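Local coordinates for protein plasma serine protease inhibitor (Homo sapiens, PDB 3DY0) that inhibits serine proteases in a heparin-dependent manner, binding them irreversibly and helping to regulate proteolysis in blood plasma and other body fluids, at residues K314-V319 / R325-T330; D15-L20 / I29-V34. All coordinates share one frame; numbering follows the deposited sequence.

Overall arrangement
Both contacts are buried, and they meet back to back: Phe-30 of contact 2, which leaves strand 29-31 on the face away from helix 12-23, reaches the inner face of contact 1. Contact 1 ties two neighbouring strands of the large serpin sheet, 307-319 and 323-335, mainly by backbone hydrogen bonds, with small side chains on its inner face and a charged pair on its other face. Contact 2 holds no strand of that sheet. It joins helix 12-23 to the short strand 29-31 through aliphatic and aromatic side chains, without a hydrogen bond across. The ladder thus depends on a regular backbone register, whereas the helix depends on side chains that fit its surface.

Contact 1: residues K314-V319 / R325-T330; sequences KAVVEV and RAAAAT
Ala-328 and Ala-315 meet methyl to methyl, CB to CB at 3.6 Å, in an antiparallel ladder of serpin sheet A. Residues 325-330 belong to the hinge of the reactive centre loop, which in cleaved serpins enters this sheet as a new strand beside the one carrying 314-319. Six backbone hydrogen bonds, two in each of the pairs Lys-314 with Ala-329, Val-316 with Ala-327 and Glu-318 with Arg-325, keep the strand axes 4.7 Å apart. The side chains of the non-hydrogen-bonded pairs, Ala-315 with Ala-328 and Val-317 with Ala-326, lie on the inner face, where the alanine methyls make low bumps. Val-317 adds a taller bump beside Ala-326: with chi1 at 65° its CG2 stands anti to N and comes within 4.1 Å of Ala-326 CB. The ring of Phe-30 fills the shallow hollow between Ala-315 and Val-317, its CZ 3.3 Å from Val-317 CB, and aromatic side-chain packing from the bound peptide reaches both Ala-326 and Ala-328.

On the other face, Ala-327 is a low point beside the taller Val-316, whose CG2 lies 4.4 Å from Ala-327 CB. Strand 159-172 borders the inserted strand, Ala-327 touching its Phe-168. Beyond, Arg-325 bends at chi2 and chi3 and folds over Glu-318, whose extended chain it crosses at about a right angle. Lys-147 pairs with Glu-318 OE1, and Asp-320 with Arg-325 NH1. The guanidinium edge takes Glu-318 OE2 side-on, NE at 3.3 Å and NH1 at 3.2 Å, with the carboxylate plane turned 72° from its own.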
loop_
_atom_site.group_PDB
_atom_site.type_symbol
_atom_site.label_atom_id
_atom_site.label_comp_id
_atom_site.label_asym_id
_atom_site.label_seq_id
_atom_site.Cartn_x
_atom_site.Cartn_y
_atom_site.Cartn_z
ATOM N N LYS A 314 -5.035 4.570 -4.521
ATOM C CA LYS A 314 -4.839 5.888 -3.931
ATOM C C LYS A 314 -4.425 5.626 -2.498
ATOM O O LYS A 314 -5.058 4.833 -1.802
ATOM C CB LYS A 314 -6.135 6.700 -3.953
ATOM C CG LYS A 314 -6.021 8.074 -3.299
ATOM C CD LYS A 314 -5.043 8.967 -4.040
ATOM C CE LYS A 314 -4.975 10.353 -3.407
ATOM N NZ LYS A 314 -6.307 11.023 -3.413
ATOM N N ALA A 315 -3.354 6.282 -2.064
ATOM C CA ALA A 315 -2.852 6.109 -0.707
ATOM C C ALA A 315 -2.387 7.456 -0.167
ATOM O O ALA A 315 -1.813 8.260 -0.899
ATOM C CB ALA A 315 -1.698 5.118 -0.708
ATOM N N VAL A 316 -2.637 7.697 1.116
ATOM C CA VAL A 316 -2.241 8.954 1.740
ATOM C C VAL A 316 -1.662 8.694 3.121
ATOM O O VAL A 316 -1.986 7.693 3.765
ATOM C CB VAL A 316 -3.446 9.932 1.898
ATOM C CG1 VAL A 316 -4.106 10.187 0.553
ATOM C CG2 VAL A 316 -4.453 9.370 2.892
ATOM N N VAL A 317 -0.786 9.590 3.564
ATOM C CA VAL A 317 -0.194 9.470 4.888
ATOM C C VAL A 317 0.040 10.847 5.488
ATOM O O VAL A 317 0.369 11.796 4.775
ATOM C CB VAL A 317 1.154 8.697 4.861
ATOM C CG1 VAL A 317 2.198 9.464 4.071
ATOM C CG2 VAL A 317 1.631 8.448 6.297
ATOM N N GLU A 318 -0.164 10.945 6.797
ATOM C CA GLU A 318 0.051 12.177 7.543
ATOM C C GLU A 318 0.928 11.796 8.725
ATOM O O GLU A 318 0.581 10.900 9.493
ATOM C CB GLU A 318 -1.270 12.738 8.077
ATOM C CG GLU A 318 -2.314 13.015 7.016
ATOM C CD GLU A 318 -3.676 13.323 7.608
ATOM O OE1 GLU A 318 -4.624 13.553 6.828
ATOM O OE2 GLU A 318 -3.802 13.334 8.852
ATOM N N VAL A 319 2.065 12.466 8.858
ATOM C CA VAL A 319 2.981 12.211 9.963
ATOM C C VAL A 319 3.170 13.515 10.716
ATOM O O VAL A 319 3.543 14.527 10.122
ATOM C CB VAL A 319 4.365 11.740 9.459
ATOM C CG1 VAL A 319 5.390 11.803 10.594
ATOM C CG2 VAL A 319 4.258 10.323 8.911
ATOM N N ARG A 325 -1.396 8.830 10.476
ATOM C CA ARG A 325 -2.664 8.368 9.928
ATOM C C ARG A 325 -2.289 8.000 8.503
ATOM O O ARG A 325 -1.581 8.754 7.831
ATOM C CB ARG A 325 -3.738 9.461 9.900
ATOM C CG ARG A 325 -4.482 9.651 11.210
ATOM C CD ARG A 325 -3.632 10.416 12.194
ATOM N NE ARG A 325 -3.225 11.692 11.618
ATOM C CZ ARG A 325 -2.278 12.473 12.121
ATOM N NH1 ARG A 325 -1.980 13.617 11.519
ATOM N NH2 ARG A 325 -1.628 12.108 13.219
ATOM N N ALA A 326 -2.727 6.830 8.058
ATOM C CA ALA A 326 -2.440 6.381 6.702
ATOM C C ALA A 326 -3.635 5.595 6.202
ATOM O O ALA A 326 -4.295 4.888 6.965
ATOM C CB ALA A 326 -1.187 5.507 6.673
ATOM N N ALA A 327 -3.915 5.712 4.915
ATOM C CA ALA A 327 -5.043 4.992 4.355
ATOM C C ALA A 327 -4.816 4.770 2.881
ATOM O O ALA A 327 -4.012 5.450 2.259
ATOM C CB ALA A 327 -6.324 5.781 4.564
ATOM N N ALA A 328 -5.530 3.802 2.326
ATOM C CA ALA A 328 -5.412 3.509 0.911
ATOM C C ALA A 328 -6.594 2.671 0.459
ATOM O O ALA A 328 -7.296 2.067 1.271
ATOM C CB ALA A 328 -4.105 2.758 0.632
ATOM N N ALA A 329 -6.815 2.655 -0.848
ATOM C CA ALA A 329 -7.880 1.854 -1.416
ATOM C C ALA A 329 -7.453 1.471 -2.820
ATOM O O ALA A 329 -6.713 2.208 -3.480
ATOM C CB ALA A 329 -9.196 2.638 -1.452
ATOM N N THR A 330 -7.898 0.301 -3.257
ATOM C CA THR A 330 -7.588 -0.194 -4.590
ATOM C C THR A 330 -8.920 -0.569 -5.226
ATOM O O THR A 330 -9.703 -1.314 -4.637
ATOM C CB THR A 330 -6.682 -1.441 -4.529
ATOM O OG1 THR A 330 -5.469 -1.116 -3.840
ATOM C CG2 THR A 330 -6.343 -1.931 -5.931
#

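Contact 2: residues D15-L20 / I29-V34; sequences DLYRAL and IFFSPV
Phe-31 pushes its ring into a notch on helix 12-23 formed by Leu-16, Tyr-17 and Leu-20. Its chi1 of 68° sets CG between the backbone N and carbonyl carbon and aims the ring at the helix. Leu-20 CD1 makes an off-centre CH-pi contact with it, 4.2 Å from the ring centroid and 29° off the normal. Leu-16 runs past the ring in the opposite direction, bringing CD2 to 3.8 Å from Phe-31 CE2, while Phe-31 CE1 comes to the edge of the Tyr-17 ring, near its plane, 4.1 Å from Tyr-17 CD1. Ile-29, two residues back on the same side of the strand, fits beside this cluster. In one of its two conformers it crosses the tyrosine at about a right angle, with CD1 3.6 Å from Tyr-17 OH. The tyrosine hydroxyl is hydrogen-bonded to Glu-243, so the ring is held at its far end too.

Helix A (12-23) of the serpin fold thus covers the Ile-29 and Phe-31 face of strand 29-31 in sheet B, which pairs antiparallel with a strand of the bound peptide and leads through the N-cap Ser-32 into helix B (33-45). Tyr-276 of strand 259-277 touches both Leu-20 and Ile-29.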
loop_
_atom_site.group_PDB
_atom_site.type_symbol
_atom_site.label_atom_id
_atom_site.label_comp_id
_atom_site.label_asym_id
_atom_site.label_seq_id
_atom_site.Cartn_x
_atom_site.Cartn_y
_atom_site.Cartn_z
ATOM N N ASP A 15 9.447 -4.873 -6.189
ATOM C CA ASP A 15 9.531 -4.760 -7.634
ATOM C C ASP A 15 8.485 -3.707 -8.005
ATOM O O ASP A 15 8.686 -2.910 -8.921
ATOM C CB ASP A 15 9.209 -6.095 -8.308
ATOM C CG ASP A 15 10.365 -7.080 -8.235
ATOM O OD1 ASP A 15 10.178 -8.247 -8.637
ATOM O OD2 ASP A 15 11.461 -6.689 -7.786
ATOM N N LEU A 16 7.366 -3.692 -7.282
ATOM C CA LEU A 16 6.329 -2.698 -7.550
ATOM C C LEU A 16 6.854 -1.317 -7.170
ATOM O O LEU A 16 6.690 -0.349 -7.918
ATOM C CB LEU A 16 5.048 -3.005 -6.761
ATOM C CG LEU A 16 3.915 -1.982 -6.926
ATOM C CD1 LEU A 16 3.624 -1.739 -8.402
ATOM C CD2 LEU A 16 2.670 -2.491 -6.215
ATOM N N TYR A 17 7.492 -1.223 -6.010
ATOM C CA TYR A 17 8.041 0.055 -5.577
ATOM C C TYR A 17 8.966 0.617 -6.654
ATOM O O TYR A 17 8.854 1.779 -7.039
ATOM C CB TYR A 17 8.843 -0.094 -4.281
ATOM C CG TYR A 17 9.578 1.178 -3.931
ATOM C CD1 TYR A 17 8.961 2.186 -3.188
ATOM C CD2 TYR A 17 10.849 1.430 -4.452
ATOM C CE1 TYR A 17 9.595 3.419 -2.979
ATOM C CE2 TYR A 17 11.481 2.648 -4.259
ATOM C CZ TYR A 17 10.852 3.639 -3.525
ATOM O OH TYR A 17 11.473 4.855 -3.374
ATOM N N ARG A 18 9.892 -0.211 -7.127
ATOM C CA ARG A 18 10.840 0.233 -8.141
ATOM C C ARG A 18 10.175 0.652 -9.450
ATOM O O ARG A 18 10.616 1.608 -10.087
ATOM C CB ARG A 18 11.898 -0.847 -8.388
ATOM C CG ARG A 18 12.973 -0.896 -7.302
ATOM C CD ARG A 18 14.048 -1.940 -7.617
ATOM N NE ARG A 18 13.582 -3.298 -7.364
ATOM C CZ ARG A 18 13.659 -3.910 -6.186
ATOM N NH1 ARG A 18 14.197 -3.285 -5.143
ATOM N NH2 ARG A 18 13.191 -5.142 -6.048
ATOM N N ALA A 19 9.116 -0.048 -9.849
ATOM C CA ALA A 19 8.405 0.305 -11.076
ATOM C C ALA A 19 7.793 1.699 -10.923
ATOM O O ALA A 19 7.865 2.528 -11.836
ATOM C CB ALA A 19 7.312 -0.720 -11.366
ATOM N N LEU A 20 7.190 1.953 -9.764
ATOM C CA LEU A 20 6.580 3.251 -9.497
ATOM C C LEU A 20 7.637 4.352 -9.445
ATOM O O LEU A 20 7.455 5.428 -10.018
ATOM C CB LEU A 20 5.809 3.206 -8.172
ATOM C CG LEU A 20 4.604 2.263 -8.150
ATOM C CD1 LEU A 20 3.943 2.328 -6.773
ATOM C CD2 LEU A 20 3.618 2.662 -9.250
ATOM N N ILE A 29 6.499 8.884 -3.476
ATOM C CA ILE A 29 5.907 7.588 -3.768
ATOM C C ILE A 29 5.225 7.143 -2.489
ATOM O O ILE A 29 5.772 7.317 -1.403
ATOM C CB ILE A 29 6.965 6.517 -4.103
ATOM C CG1 ILE A 29 7.781 6.932 -5.324
ATOM C CG2 ILE A 29 6.281 5.176 -4.353
ATOM C CD1 ILE A 29 8.894 5.969 -5.645
ATOM N N PHE A 30 4.025 6.594 -2.606
ATOM C CA PHE A 30 3.330 6.099 -1.425
ATOM C C PHE A 30 2.208 5.156 -1.800
ATOM O O PHE A 30 1.322 5.506 -2.579
ATOM C CB PHE A 30 2.771 7.236 -0.562
ATOM C CG PHE A 30 2.372 6.785 0.818
ATOM C CD1 PHE A 30 3.347 6.447 1.757
ATOM C CD2 PHE A 30 1.033 6.616 1.154
ATOM C CE1 PHE A 30 2.985 5.939 3.010
ATOM C CE2 PHE A 30 0.661 6.111 2.403
ATOM C CZ PHE A 30 1.642 5.770 3.330
ATOM N N PHE A 31 2.256 3.946 -1.255
ATOM C CA PHE A 31 1.212 2.970 -1.537
ATOM C C PHE A 31 1.116 1.943 -0.431
ATOM O O PHE A 31 1.970 1.897 0.456
ATOM C CB PHE A 31 1.458 2.265 -2.887
ATOM C CG PHE A 31 2.673 1.362 -2.916
ATOM C CD1 PHE A 31 3.952 1.892 -3.076
ATOM C CD2 PHE A 31 2.528 -0.023 -2.838
ATOM C CE1 PHE A 31 5.071 1.059 -3.165
ATOM C CE2 PHE A 31 3.644 -0.876 -2.927
ATOM C CZ PHE A 31 4.918 -0.331 -3.093
ATOM N N SER A 32 0.055 1.143 -0.468
ATOM C CA SER A 32 -0.134 0.084 0.516
ATOM C C SER A 32 0.084 -1.264 -0.148
ATOM O O SER A 32 -0.748 -1.725 -0.933
ATOM C CB SER A 32 -1.540 0.110 1.116
ATOM O OG SER A 32 -1.727 -1.047 1.921
ATOM N N PRO A 33 1.209 -1.923 0.158
ATOM C CA PRO A 33 1.484 -3.228 -0.441
ATOM C C PRO A 33 0.374 -4.241 -0.147
ATOM O O PRO A 33 -0.052 -4.986 -1.033
ATOM C CB PRO A 33 2.815 -3.622 0.197
ATOM C CG PRO A 33 3.499 -2.290 0.371
ATOM C CD PRO A 33 2.374 -1.432 0.919
ATOM N N VAL A 34 -0.097 -4.273 1.095
ATOM C CA VAL A 34 -1.137 -5.229 1.461
ATOM C C VAL A 34 -2.450 -4.987 0.717
ATOM O O VAL A 34 -3.138 -5.938 0.347
ATOM C CB VAL A 34 -1.385 -5.237 2.991
ATOM C CG1 VAL A 34 -1.989 -3.923 3.441
ATOM C CG2 VAL A 34 -2.273 -6.417 3.363
#